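Local coordinates for protein transcription termination factor FttA (PDB 2XR1) that probably terminates archaeal transcription by cutting nascent RNA as it leaves RNA polymerase, using a two-zinc nuclease centre, at residues B[243-248]-B[331-336]; B[265-270]-B[309-314]. One frame throughout, in Å; residues are numbered along the deposited sequence.

How the contacts relate
Both contacts lie in the metallo-beta-lactamase part of the chain, and both are largely buried. Contact 1 is close to the centre of the chain and joins two loops at the zinc site. Its chemistry is metal coordination by histidines, with an isoleucine packed beside them. Contact 2 pairs strand 266-268 with the edge strand 308-310 and relies on backbone hydrogen bonds and apolar side chains. Its 265-270 and 309-314 segments fall within the loop that contact 1 closes. The two touch directly: Thr-269 OG1 bonds to Gly-335 O, and Tyr-313 OH to Ser-336 O. Val-243 also packs on Val-266.

Contact 1 of 2, residues B[243-248]-B[331-336]; sequences VTHAHL and GHILGS. With ZN (zinc ion), chain E.
His-245, His-247 and His-332 meet around one zinc ion. Starting at its CB, His-245 lies 3.7 Å from the CB of Ser-336. Its CG sits between the backbone N and the carbonyl carbon (chi1 65°), and the ring runs toward the zinc. Its CD2 is 3.3 Å from CD2 of His-332, whose edge faces the ring of His-245. The planes stand at 89°, an offset edge-to-face pair. CD1 of Ile-333 lies at the edge of the His-245 ring. ND1 donates to Thr-244 OG1, which lies tilted from the ring plane and is also bonded to Asp-212. At the tip, NE2 binds zinc at 2.2 Å.

His-247 binds the same ion through ND1 at 2.0 Å, and His-332 through NE2 at 2.2 Å. Asp-355 completes the site and also binds the second zinc. His-245, His-247, Asp-249 and His-250 form the HxHxDH signature of the metallo-beta-lactamase superfamily; the last two serve the second zinc. CD1 of Ile-333 sits over the face of the His-247 ring, 3.9 Å from its centroid, a CH-pi contact. The other nitrogens of His-247 and His-332 are bonded outside the segments: His-247 NE2 to Val-421 O, His-332 ND1 to Gly-582 O. Ser-336 OG accepts from His-332 N.

With both ring nitrogens engaged, each histidine has a fixed rotation. The three ligand nitrogens crowd together because they share a metal, not through mutual hydrogen bonds.

Contact 2 of 2, residues B[265-270]-B[309-314]; sequences PVYCTP and IPLDYE
Ile-309 N donates to Val-266 O at 2.8 Å, and two residues on, Leu-311 N donates to Cys-268 O at 2.9 Å. Cys-268 O also receives a CA-H...O contact from Pro-310. Farther along, Thr-269 CA makes another such contact with Leu-311 O, 3.3 Å away.

Side chains fill in around this backbone. Tyr-267 and Ile-309 point the same way. With CG anti to the carbonyl carbon (chi1 -67°), the Tyr-267 ring lies alongside Ile-309, and Tyr-267 CE1 is 3.9 Å from Ile-309 CB. Tyr-267 CD1 meets Leu-311 CD1. Ile-309 CD1 reaches back to Pro-265 CB at 3.6 Å.

The strands run parallel, joined by a crossover through helices 270-290 and 299-306. Strand 308-310 is the outermost of this mixed sheet, one of the two sheets of the metallo-beta-lactamase fold, and 240-242 flanks 266-268 on its other side.

Farther along the chain, Pro-270 CG touches Pro-310 CB and lies 3.5 Å from Asp-312 OD1, which bonds to Tyr-464 OH. Thr-269 CG2 meets CE1 of Tyr-313 at 3.7 Å. Thr-269 is the N-cap of helix 270-290: its side chain caps a backbone N just past the segment, and OG1 also hydrogen-bonds to Thr-272 OG1.

Outside this layer, helix 159-173 covers Pro-265, Tyr-267 and Ile-309, mainly through Leu-166 and Val-169, while Phe-327 of strand 323-329 packs on Leu-311 and Tyr-313.

Contact 1 of 2, residues B[243-248]-B[331-336]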
ATOM      1  N   VAL B 243       2.064  -1.647 -20.587  1.00 25.46           N
ATOM      2  CA  VAL B 243       0.768  -2.008 -21.131  1.00 24.73           C
ATOM      3  C   VAL B 243       0.915  -3.431 -21.689  1.00 24.41           C
ATOM      4  O   VAL B 243       1.717  -3.696 -22.596  1.00 24.73           O
ATOM      5  CB  VAL B 243       0.343  -1.020 -22.232  1.00 25.45           C
ATOM      6  CG1 VAL B 243      -0.931  -1.458 -22.858  1.00 25.10           C
ATOM      7  CG2 VAL B 243       0.227   0.443 -21.679  1.00 25.27           C
ATOM      8  N   THR B 244       0.131  -4.344 -21.143  1.00 23.60           N
ATOM      9  CA  THR B 244       0.260  -5.744 -21.473  1.00 23.22           C
ATOM     10  C   THR B 244      -0.364  -6.058 -22.832  1.00 24.17           C
ATOM     11  O   THR B 244       0.154  -6.896 -23.561  1.00 24.93           O
ATOM     12  CB  THR B 244      -0.427  -6.607 -20.429  1.00 22.67           C
ATOM     13  OG1 THR B 244      -1.787  -6.229 -20.392  1.00 25.33           O
ATOM     14  CG2 THR B 244       0.164  -6.426 -19.056  1.00 20.11           C
ATOM     15  N   HIS B 245      -1.472  -5.392 -23.166  1.00 24.23           N
ATOM     16  CA  HIS B 245      -2.078  -5.536 -24.484  1.00 24.43           C
ATOM     17  C   HIS B 245      -3.058  -4.392 -24.691  1.00 25.07           C
ATOM     18  O   HIS B 245      -3.318  -3.628 -23.777  1.00 24.33           O
ATOM     19  CB  HIS B 245      -2.761  -6.906 -24.699  1.00 24.19           C
ATOM     20  CG  HIS B 245      -3.941  -7.169 -23.818  1.00 25.73           C
ATOM     21  ND1 HIS B 245      -3.830  -7.410 -22.462  1.00 25.30           N
ATOM     22  CD2 HIS B 245      -5.263  -7.273 -24.109  1.00 28.23           C
ATOM     23  CE1 HIS B 245      -5.035  -7.639 -21.962  1.00 26.51           C
ATOM     24  NE2 HIS B 245      -5.918  -7.587 -22.942  1.00 26.55           N
ATOM     25  N   ALA B 246      -3.592  -4.289 -25.904  1.00 26.13           N
ATOM     26  CA  ALA B 246      -4.263  -3.070 -26.338  1.00 27.77           C
ATOM     27  C   ALA B 246      -5.663  -2.897 -25.839  1.00 28.55           C
ATOM     28  O   ALA B 246      -6.227  -1.857 -26.049  1.00 30.53           O
ATOM     29  CB  ALA B 246      -4.266  -2.972 -27.850  1.00 28.75           C
ATOM     30  N   HIS B 247      -6.231  -3.891 -25.161  1.00 28.27           N
ATOM     31  CA  HIS B 247      -7.621  -3.781 -24.736  1.00 28.99           C
ATOM     32  C   HIS B 247      -7.847  -2.573 -23.820  1.00 29.07           C
ATOM     33  O   HIS B 247      -7.041  -2.279 -22.949  1.00 27.41           O
ATOM     34  CB  HIS B 247      -8.105  -5.058 -24.080  1.00 28.19           C
ATOM     35  CG  HIS B 247      -8.496  -6.136 -25.042  1.00 27.65           C
ATOM     36  ND1 HIS B 247      -8.367  -7.474 -24.740  1.00 26.81           N
ATOM     37  CD2 HIS B 247      -9.043  -6.077 -26.272  1.00 28.10           C
ATOM     38  CE1 HIS B 247      -8.811  -8.190 -25.755  1.00 27.40           C
ATOM     39  NE2 HIS B 247      -9.220  -7.366 -26.697  1.00 27.90           N
ATOM     40  N   LEU B 248      -8.957  -1.886 -24.048  1.00 30.78           N
ATOM     41  CA  LEU B 248      -9.305  -0.719 -23.262  1.00 31.73           C
ATOM     42  C   LEU B 248      -9.235  -0.967 -21.758  1.00 31.02           C
ATOM     43  O   LEU B 248      -8.735  -0.128 -21.039  1.00 31.18           O
ATOM     44  CB  LEU B 248     -10.662  -0.158 -23.686  1.00 33.52           C
ATOM     45  CG  LEU B 248     -10.457   0.852 -24.823  1.00 35.52           C
ATOM     46  CD1 LEU B 248     -11.736   1.132 -25.568  1.00 39.23           C
ATOM     47  CD2 LEU B 248      -9.771   2.149 -24.331  1.00 34.43           C
ATOM     48  N   GLY B 331      -0.717 -14.898 -26.573  1.00 27.15           N
ATOM     49  CA  GLY B 331      -1.722 -15.613 -27.345  1.00 27.98           C
ATOM     50  C   GLY B 331      -3.126 -15.048 -27.269  1.00 28.36           C
ATOM     51  O   GLY B 331      -4.066 -15.691 -27.717  1.00 30.37           O
ATOM     52  N   HIS B 332      -3.297 -13.833 -26.745  1.00 27.53           N
ATOM     53  CA  HIS B 332      -4.629 -13.289 -26.475  1.00 27.16           C
ATOM     54  C   HIS B 332      -5.086 -12.438 -27.656  1.00 27.92           C
ATOM     55  O   HIS B 332      -6.096 -12.721 -28.261  1.00 30.32           O
ATOM     56  CB  HIS B 332      -4.553 -12.492 -25.180  1.00 26.24           C
ATOM     57  CG  HIS B 332      -5.803 -11.750 -24.813  1.00 26.88           C
ATOM     58  ND1 HIS B 332      -6.996 -12.380 -24.549  1.00 27.34           N
ATOM     59  CD2 HIS B 332      -6.012 -10.433 -24.578  1.00 26.66           C
ATOM     60  CE1 HIS B 332      -7.891 -11.480 -24.173  1.00 28.59           C
ATOM     61  NE2 HIS B 332      -7.320 -10.289 -24.183  1.00 27.30           N
ATOM     62  N   ILE B 333      -4.359 -11.368 -27.963  1.00 26.98           N
ATOM     63  CA  ILE B 333      -4.629 -10.560 -29.139  1.00 26.95           C
ATOM     64  C   ILE B 333      -3.301 -10.156 -29.706  1.00 26.92           C
ATOM     65  O   ILE B 333      -2.284 -10.395 -29.077  1.00 26.69           O
ATOM     66  CB  ILE B 333      -5.477  -9.311 -28.883  1.00 26.46           C
ATOM     67  CG1 ILE B 333      -4.798  -8.334 -27.940  1.00 24.93           C
ATOM     68  CG2 ILE B 333      -6.797  -9.674 -28.410  1.00 25.03           C
ATOM     69  CD1 ILE B 333      -5.521  -6.922 -27.842  1.00 21.33           C
ATOM     70  N   LEU B 334      -3.333  -9.575 -30.895  1.00 27.31           N
ATOM     71  CA  LEU B 334      -2.163  -9.139 -31.599  1.00 27.15           C
ATOM     72  C   LEU B 334      -1.324  -8.327 -30.706  1.00 25.80           C
ATOM     73  O   LEU B 334      -1.710  -7.251 -30.329  1.00 26.77           O
ATOM     74  CB  LEU B 334      -2.549  -8.299 -32.837  1.00 28.43           C
ATOM     75  CG  LEU B 334      -1.410  -7.844 -33.749  1.00 28.15           C
ATOM     76  CD1 LEU B 334      -0.662  -9.025 -34.388  1.00 26.05           C
ATOM     77  CD2 LEU B 334      -1.957  -6.892 -34.792  1.00 29.98           C
ATOM     78  N   GLY B 335      -0.155  -8.841 -30.369  1.00 25.55           N
ATOM     79  CA  GLY B 335       0.842  -8.076 -29.611  1.00 24.69           C
ATOM     80  C   GLY B 335       0.739  -8.273 -28.136  1.00 22.78           C
ATOM     81  O   GLY B 335       1.499  -7.656 -27.408  1.00 22.35           O
ATOM     82  N   SER B 336      -0.194  -9.111 -27.692  1.00 22.54           N
ATOM     83  CA  SER B 336      -0.402  -9.340 -26.246  1.00 21.74           C
ATOM     84  C   SER B 336       0.847  -9.938 -25.630  1.00 21.99           C
ATOM     85  O   SER B 336       1.509 -10.787 -26.200  1.00 22.59           O
ATOM     86  CB  SER B 336      -1.617 -10.235 -25.959  1.00 21.69           C
ATOM     87  OG  SER B 336      -1.478 -11.601 -26.413  1.00 21.01           O
TER
HETATM   88 ZN    ZN E1638      -7.921  -8.466 -23.028  1.00 34.99          ZN

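Contact 2 of 2, residues B[265-270]-B[309-314]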
ATOM      1  N   PRO B 265       7.967   6.731 -19.324  1.00 34.83           N
ATOM      2  CA  PRO B 265       7.692   5.925 -20.472  1.00 33.19           C
ATOM      3  C   PRO B 265       6.516   4.974 -20.292  1.00 31.68           C
ATOM      4  O   PRO B 265       6.163   4.612 -19.170  1.00 31.16           O
ATOM      5  CB  PRO B 265       8.952   5.117 -20.595  1.00 33.18           C
ATOM      6  CG  PRO B 265       9.412   4.956 -19.191  1.00 33.25           C
ATOM      7  CD  PRO B 265       9.046   6.170 -18.489  1.00 34.13           C
ATOM      8  N   VAL B 266       5.922   4.582 -21.420  1.00 30.67           N
ATOM      9  CA  VAL B 266       4.938   3.536 -21.478  1.00 28.29           C
ATOM     10  C   VAL B 266       5.571   2.457 -22.341  1.00 27.81           C
ATOM     11  O   VAL B 266       5.947   2.735 -23.488  1.00 28.99           O
ATOM     12  CB  VAL B 266       3.654   4.036 -22.151  1.00 28.68           C
ATOM     13  CG1 VAL B 266       2.669   2.902 -22.246  1.00 27.43           C
ATOM     14  CG2 VAL B 266       3.091   5.209 -21.422  1.00 28.00           C
ATOM     15  N   TYR B 267       5.729   1.244 -21.809  1.00 26.73           N
ATOM     16  CA  TYR B 267       6.401   0.152 -22.558  1.00 25.92           C
ATOM     17  C   TYR B 267       5.347  -0.846 -22.972  1.00 25.35           C
ATOM     18  O   TYR B 267       4.546  -1.253 -22.140  1.00 24.07           O
ATOM     19  CB  TYR B 267       7.420  -0.603 -21.724  1.00 25.26           C
ATOM     20  CG  TYR B 267       8.605   0.192 -21.338  1.00 24.89           C
ATOM     21  CD1 TYR B 267       9.608   0.433 -22.245  1.00 27.09           C
ATOM     22  CD2 TYR B 267       8.730   0.690 -20.056  1.00 25.08           C
ATOM     23  CE1 TYR B 267      10.715   1.180 -21.902  1.00 28.25           C
ATOM     24  CE2 TYR B 267       9.827   1.448 -19.687  1.00 27.06           C
ATOM     25  CZ  TYR B 267      10.804   1.704 -20.621  1.00 27.69           C
ATOM     26  OH  TYR B 267      11.865   2.476 -20.282  1.00 28.53           O
ATOM     27  N   CYS B 268       5.364  -1.221 -24.264  1.00 26.04           N
ATOM     28  CA  CYS B 268       4.457  -2.226 -24.813  1.00 25.91           C
ATOM     29  C   CYS B 268       5.010  -2.759 -26.106  1.00 26.56           C
ATOM     30  O   CYS B 268       6.032  -2.322 -26.533  1.00 27.50           O
ATOM     31  CB  CYS B 268       3.099  -1.631 -25.092  1.00 26.09           C
ATOM     32  SG  CYS B 268       3.212  -0.401 -26.369  1.00 29.03           S
ATOM     33  N   THR B 269       4.343  -3.746 -26.704  1.00 27.08           N
ATOM     34  CA  THR B 269       4.820  -4.326 -27.987  1.00 28.23           C
ATOM     35  C   THR B 269       4.492  -3.367 -29.097  1.00 28.30           C
ATOM     36  O   THR B 269       3.683  -2.496 -28.910  1.00 29.33           O
ATOM     37  CB  THR B 269       4.187  -5.700 -28.297  1.00 27.88           C
ATOM     38  OG1 THR B 269       2.759  -5.571 -28.278  1.00 28.05           O
ATOM     39  CG2 THR B 269       4.662  -6.744 -27.267  1.00 26.00           C
ATOM     40  N   PRO B 270       5.142  -3.489 -30.239  1.00 28.93           N
ATOM     41  CA  PRO B 270       4.792  -2.553 -31.353  1.00 29.64           C
ATOM     42  C   PRO B 270       3.331  -2.586 -31.800  1.00 29.89           C
ATOM     43  O   PRO B 270       2.746  -1.539 -32.053  1.00 31.93           O
ATOM     44  CB  PRO B 270       5.721  -2.985 -32.489  1.00 30.17           C
ATOM     45  CG  PRO B 270       6.881  -3.635 -31.799  1.00 30.54           C
ATOM     46  CD  PRO B 270       6.410  -4.203 -30.479  1.00 29.32           C
ATOM     47  N   ILE B 309       7.445   3.561 -25.729  1.00 30.75           N
ATOM     48  CA  ILE B 309       8.639   2.880 -26.222  1.00 31.28           C
ATOM     49  C   ILE B 309       8.359   1.406 -26.521  1.00 30.13           C
ATOM     50  O   ILE B 309       8.243   0.587 -25.632  1.00 29.82           O
ATOM     51  CB  ILE B 309       9.790   3.011 -25.219  1.00 31.66           C
ATOM     52  CG1 ILE B 309      10.018   4.487 -24.848  1.00 32.53           C
ATOM     53  CG2 ILE B 309      11.031   2.407 -25.796  1.00 31.11           C
ATOM     54  CD1 ILE B 309      10.911   4.677 -23.641  1.00 32.83           C
ATOM     55  N   PRO B 310       8.209   1.060 -27.781  1.00 31.69           N
ATOM     56  CA  PRO B 310       7.877  -0.337 -28.063  1.00 30.37           C
ATOM     57  C   PRO B 310       9.033  -1.252 -27.861  1.00 30.05           C
ATOM     58  O   PRO B 310      10.127  -0.864 -28.165  1.00 31.74           O
ATOM     59  CB  PRO B 310       7.543  -0.326 -29.546  1.00 32.12           C
ATOM     60  CG  PRO B 310       8.237   0.942 -30.112  1.00 34.52           C
ATOM     61  CD  PRO B 310       8.146   1.928 -28.991  1.00 33.85           C
ATOM     62  N   LEU B 311       8.773  -2.469 -27.396  1.00 28.58           N
ATOM     63  CA  LEU B 311       9.755  -3.519 -27.275  1.00 28.17           C
ATOM     64  C   LEU B 311       9.216  -4.760 -27.888  1.00 28.06           C
ATOM     65  O   LEU B 311       8.050  -5.107 -27.673  1.00 27.55           O
ATOM     66  CB  LEU B 311      10.005  -3.818 -25.821  1.00 27.59           C
ATOM     67  CG  LEU B 311      10.269  -2.622 -24.923  1.00 27.47           C
ATOM     68  CD1 LEU B 311      10.487  -3.200 -23.514  1.00 24.70           C
ATOM     69  CD2 LEU B 311      11.446  -1.803 -25.440  1.00 25.79           C
ATOM     70  N   ASP B 312      10.054  -5.480 -28.614  1.00 29.64           N
ATOM     71  CA  ASP B 312       9.659  -6.763 -29.167  1.00 29.64           C
ATOM     72  C   ASP B 312       9.724  -7.889 -28.120  1.00 28.89           C
ATOM     73  O   ASP B 312      10.438  -7.798 -27.091  1.00 28.08           O
ATOM     74  CB  ASP B 312      10.520  -7.089 -30.371  1.00 31.47           C
ATOM     75  CG  ASP B 312      10.193  -6.189 -31.587  1.00 34.74           C
ATOM     76  OD1 ASP B 312       9.123  -6.356 -32.192  1.00 37.82           O
ATOM     77  OD2 ASP B 312      11.002  -5.311 -31.975  1.00 38.25           O
ATOM     78  N   TYR B 313       8.971  -8.962 -28.381  1.00 28.45           N
ATOM     79  CA  TYR B 313       9.109 -10.167 -27.588  1.00 27.88           C
ATOM     80  C   TYR B 313      10.592 -10.555 -27.432  1.00 30.03           C
ATOM     81  O   TYR B 313      11.400 -10.428 -28.392  1.00 30.97           O
ATOM     82  CB  TYR B 313       8.388 -11.319 -28.247  1.00 27.71           C
ATOM     83  CG  TYR B 313       6.899 -11.195 -28.363  1.00 26.29           C
ATOM     84  CD1 TYR B 313       6.150 -10.525 -27.411  1.00 25.62           C
ATOM     85  CD2 TYR B 313       6.219 -11.822 -29.389  1.00 25.44           C
ATOM     86  CE1 TYR B 313       4.756 -10.444 -27.513  1.00 24.11           C
ATOM     87  CE2 TYR B 313       4.848 -11.761 -29.471  1.00 25.88           C
ATOM     88  CZ  TYR B 313       4.121 -11.072 -28.538  1.00 23.59           C
ATOM     89  OH  TYR B 313       2.728 -10.975 -28.647  1.00 24.95           O
ATOM     90  N   GLU B 314      10.917 -11.066 -26.237  1.00 30.47           N
ATOM     91  CA  GLU B 314      12.226 -11.679 -25.943  1.00 33.01           C
ATOM     92  C   GLU B 314      13.409 -10.711 -25.876  1.00 33.92           C
ATOM     93  O   GLU B 314      14.551 -11.118 -25.911  1.00 35.97           O
ATOM     94  CB  GLU B 314      12.548 -12.812 -26.929  1.00 34.47           C
ATOM     95  CG  GLU B 314      11.637 -14.020 -26.811  1.00 36.28           C
ATOM     96  CD  GLU B 314      12.162 -15.237 -27.606  1.00 43.75           C
ATOM     97  OE1 GLU B 314      13.303 -15.196 -28.191  1.00 48.53           O
ATOM     98  OE2 GLU B 314      11.422 -16.243 -27.657  1.00 45.90           O
TER